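Beta-lactamase (Escherichia coli, PDB 6PQ8) probably hydrolyses beta-lactam antibiotics to substituted beta-amino acids, as a class A beta-lactamase linked to antibiotic resistance. Local coordinates at residues A46-E51 against T188-K193. The protein carries 1 engineered substitution. Numbering follows the deposited sequence.
With J01 ((2R,3Z,5R)-3-(2-hydroxyethylidene)-7-oxo-4-oxa-1-azabicyclo[3.2.0]heptane-2-carboxylic acid), chain C.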
loop_
_atom_site.group_PDB
_atom_site.type_symbol
_atom_site.label_atom_id
_atom_site.label_comp_id
_atom_site.label_asym_id
_atom_site.label_seq_id
_atom_site.Cartn_x
_atom_site.Cartn_y
_atom_site.Cartn_z
ATOM N N ALA A 46 -3.198 11.010 5.546
ATOM C CA ALA A 46 -4.629 11.131 5.323
ATOM C C ALA A 46 -5.353 10.076 6.143
ATOM O O ALA A 46 -4.881 8.942 6.270
ATOM C CB ALA A 46 -4.985 11.009 3.837
ATOM N N VAL A 47 -6.496 10.467 6.709
ATOM C CA VAL A 47 -7.362 9.593 7.492
ATOM C C VAL A 47 -8.788 9.764 6.995
ATOM O O VAL A 47 -9.238 10.891 6.750
ATOM C CB VAL A 47 -7.306 9.906 9.002
ATOM C CG1 VAL A 47 -8.269 8.996 9.756
ATOM C CG2 VAL A 47 -5.873 9.804 9.560
ATOM N N LEU A 48 -9.508 8.653 6.860
ATOM C CA LEU A 48 -10.919 8.683 6.492
ATOM C C LEU A 48 -11.684 7.699 7.366
ATOM O O LEU A 48 -11.367 6.503 7.364
ATOM C CB LEU A 48 -11.100 8.332 5.023
ATOM C CG LEU A 48 -12.236 8.961 4.246
ATOM C CD1 LEU A 48 -12.457 10.393 4.718
ATOM C CD2 LEU A 48 -11.928 8.898 2.756
ATOM N N GLY A 49 -12.674 8.193 8.109
ATOM C CA GLY A 49 -13.568 7.292 8.825
ATOM C C GLY A 49 -14.330 6.395 7.862
ATOM O O GLY A 49 -14.680 6.801 6.752
ATOM N N ILE A 50 -14.576 5.173 8.262
ATOM C CA ILE A 50 -15.286 4.263 7.420
ATOM C C ILE A 50 -16.783 4.410 7.557
ATOM O O ILE A 50 -17.451 4.625 6.591
ATOM C CB ILE A 50 -14.867 2.821 7.674
ATOM C CG1 ILE A 50 -13.435 2.638 7.243
ATOM C CG2 ILE A 50 -15.739 1.853 6.916
ATOM C CD1 ILE A 50 -13.230 2.903 5.793
ATOM N N GLU A 51 -17.293 4.299 8.760
ATOM C CA GLU A 51 -18.709 4.393 8.949
ATOM C C GLU A 51 -19.210 5.723 9.491
ATOM O O GLU A 51 -20.339 6.057 9.327
ATOM C CB GLU A 51 -19.291 3.150 9.622
ATOM C CG GLU A 51 -18.588 2.554 10.806
ATOM C CD GLU A 51 -17.291 1.844 10.501
ATOM O OE1 GLU A 51 -17.261 0.752 9.955
ATOM O OE2 GLU A 51 -16.285 2.370 10.890
ATOM N N THR A 188 -5.323 7.771 -1.732
ATOM C CA THR A 188 -5.173 6.430 -1.171
ATOM C C THR A 188 -6.313 6.109 -0.216
ATOM O O THR A 188 -6.946 5.048 -0.298
ATOM C CB THR A 188 -3.838 6.310 -0.432
ATOM O OG1 THR A 188 -2.788 6.865 -1.228
ATOM C CG2 THR A 188 -3.531 4.842 -0.127
ATOM N N VAL A 189 -6.592 7.036 0.692
ATOM C CA VAL A 189 -7.569 6.810 1.738
ATOM C C VAL A 189 -8.990 6.742 1.154
ATOM O O VAL A 189 -9.823 5.938 1.605
ATOM C CB VAL A 189 -7.313 7.907 2.791
ATOM C CG1 VAL A 189 -8.434 8.898 2.928
ATOM C CG2 VAL A 189 -6.857 7.300 4.111
ATOM N N GLN A 190 -9.262 7.510 0.092
ATOM C CA GLN A 190 -10.510 7.347 -0.652
ATOM C C GLN A 190 -10.602 5.961 -1.274
ATOM O O GLN A 190 -11.656 5.312 -1.221
ATOM C CB GLN A 190 -10.617 8.411 -1.751
ATOM C CG GLN A 190 -10.725 9.820 -1.223
ATOM C CD GLN A 190 -10.480 10.875 -2.290
ATOM O OE1 GLN A 190 -10.609 10.611 -3.498
ATOM N NE2 GLN A 190 -10.128 12.085 -1.846
ATOM N N LEU A 191 -9.512 5.497 -1.885
ATOM C CA LEU A 191 -9.541 4.186 -2.518
ATOM C C LEU A 191 -9.670 3.067 -1.482
ATOM O O LEU A 191 -10.413 2.103 -1.699
ATOM C CB LEU A 191 -8.296 4.000 -3.383
ATOM C CG LEU A 191 -8.227 2.626 -4.045
ATOM C CD1 LEU A 191 -9.277 2.495 -5.170
ATOM C CD2 LEU A 191 -6.834 2.361 -4.552
ATOM N N LEU A 192 -8.962 3.176 -0.351
ATOM C CA LEU A 192 -9.106 2.181 0.714
ATOM C C LEU A 192 -10.544 2.111 1.223
ATOM O O LEU A 192 -11.054 1.023 1.508
ATOM C CB LEU A 192 -8.156 2.491 1.878
ATOM C CG LEU A 192 -6.673 2.130 1.746
ATOM C CD1 LEU A 192 -5.844 2.901 2.788
ATOM C CD2 LEU A 192 -6.407 0.618 1.846
ATOM N N LYS A 193 -11.211 3.264 1.359
ATOM C CA LYS A 193 -12.583 3.267 1.862
ATOM C C LYS A 193 -13.553 2.627 0.868
ATOM O O LYS A 193 -14.430 1.852 1.271
ATOM C CB LYS A 193 -13.026 4.693 2.188
ATOM C CG LYS A 193 -14.460 4.781 2.682
ATOM C CD LYS A 193 -14.751 6.149 3.279
ATOM C CE LYS A 193 -16.162 6.225 3.823
ATOM N NZ LYS A 193 -16.372 7.529 4.498
HETATM O O2 J01 C . -15.650 5.283 12.230
HETATM C C5 J01 C . -15.155 6.252 12.734
HETATM C C4 J01 C . -14.434 7.500 12.239
HETATM C C3 J01 C . -14.134 7.753 13.738
HETATM N N1 J01 C . -15.058 6.656 14.078
HETATM O O1 J01 C . -14.687 8.989 14.230
HETATM C C1 J01 C . -15.492 8.604 15.236
HETATM C C2 J01 C . -16.092 7.252 14.921
HETATM C C8 J01 C . -16.315 6.543 16.259
HETATM O O5 J01 C . -15.508 5.746 16.661
HETATM O O4 J01 C . -17.294 6.851 16.904
HETATM C C6 J01 C . -15.670 9.405 16.369
HETATM C C7 J01 C . -14.704 10.536 16.587
HETATM O O3 J01 C . -14.652 11.328 15.418
#
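Ala46 starts the contact by turning its methyl group toward Val189 on helix 185-196, with CB of Ala46 4.0 Å from CB of Val189. One branch of that valine lies against the strand backbone, CG2 of Val189 coming 3.4 Å from O of Ala46. Val47, in keeping with strand alternation, turns away from the helix, and its side chain touches Ile267 and Phe54. Leu48 faces the helix again and meets Val189 closely: CG1 of the valine stands 3.4 Å from CB and 3.5 Å from CD2 of Leu48. The first torsions of both residues sit off the staggered positions (chi1 -148° for Leu48, 114° for Val189), so this tightness should be read with caution. Further out, Leu48 lies across the Lys193 chain at about a right angle, its CG 3.9 Å from CD of the lysine.

At Gly49 the contact turns polar. NZ of Lys193 donates a hydrogen bond to O of Gly49 at 2.9 Å, arriving almost in line with the carbonyl. The lysine gets there by extending fully, with CG anti to its backbone N (chi1 178°) and every later torsion near 180°. On the side of the strand away from the helix, CA of Gly49 lies 3.5 Å from C4 of the bound clavulanic acid (J01). The Ile50 side chain lies alongside the lysine, pointing the other way, with CD1 of Ile50 3.8 Å from CG of Lys193.

Strand 42-49 belongs to the five-stranded antiparallel sheet of the class A fold, and helix 185-196 packs on one face of it, with Val189 and Leu192 also touching Ala266 of the adjoining strand. Chemically, the lysine does two jobs: its methylene chain extends the apolar interface between Leu48 and Ile50, while its ammonium group ties the helix to the carbonyl where the strand ends.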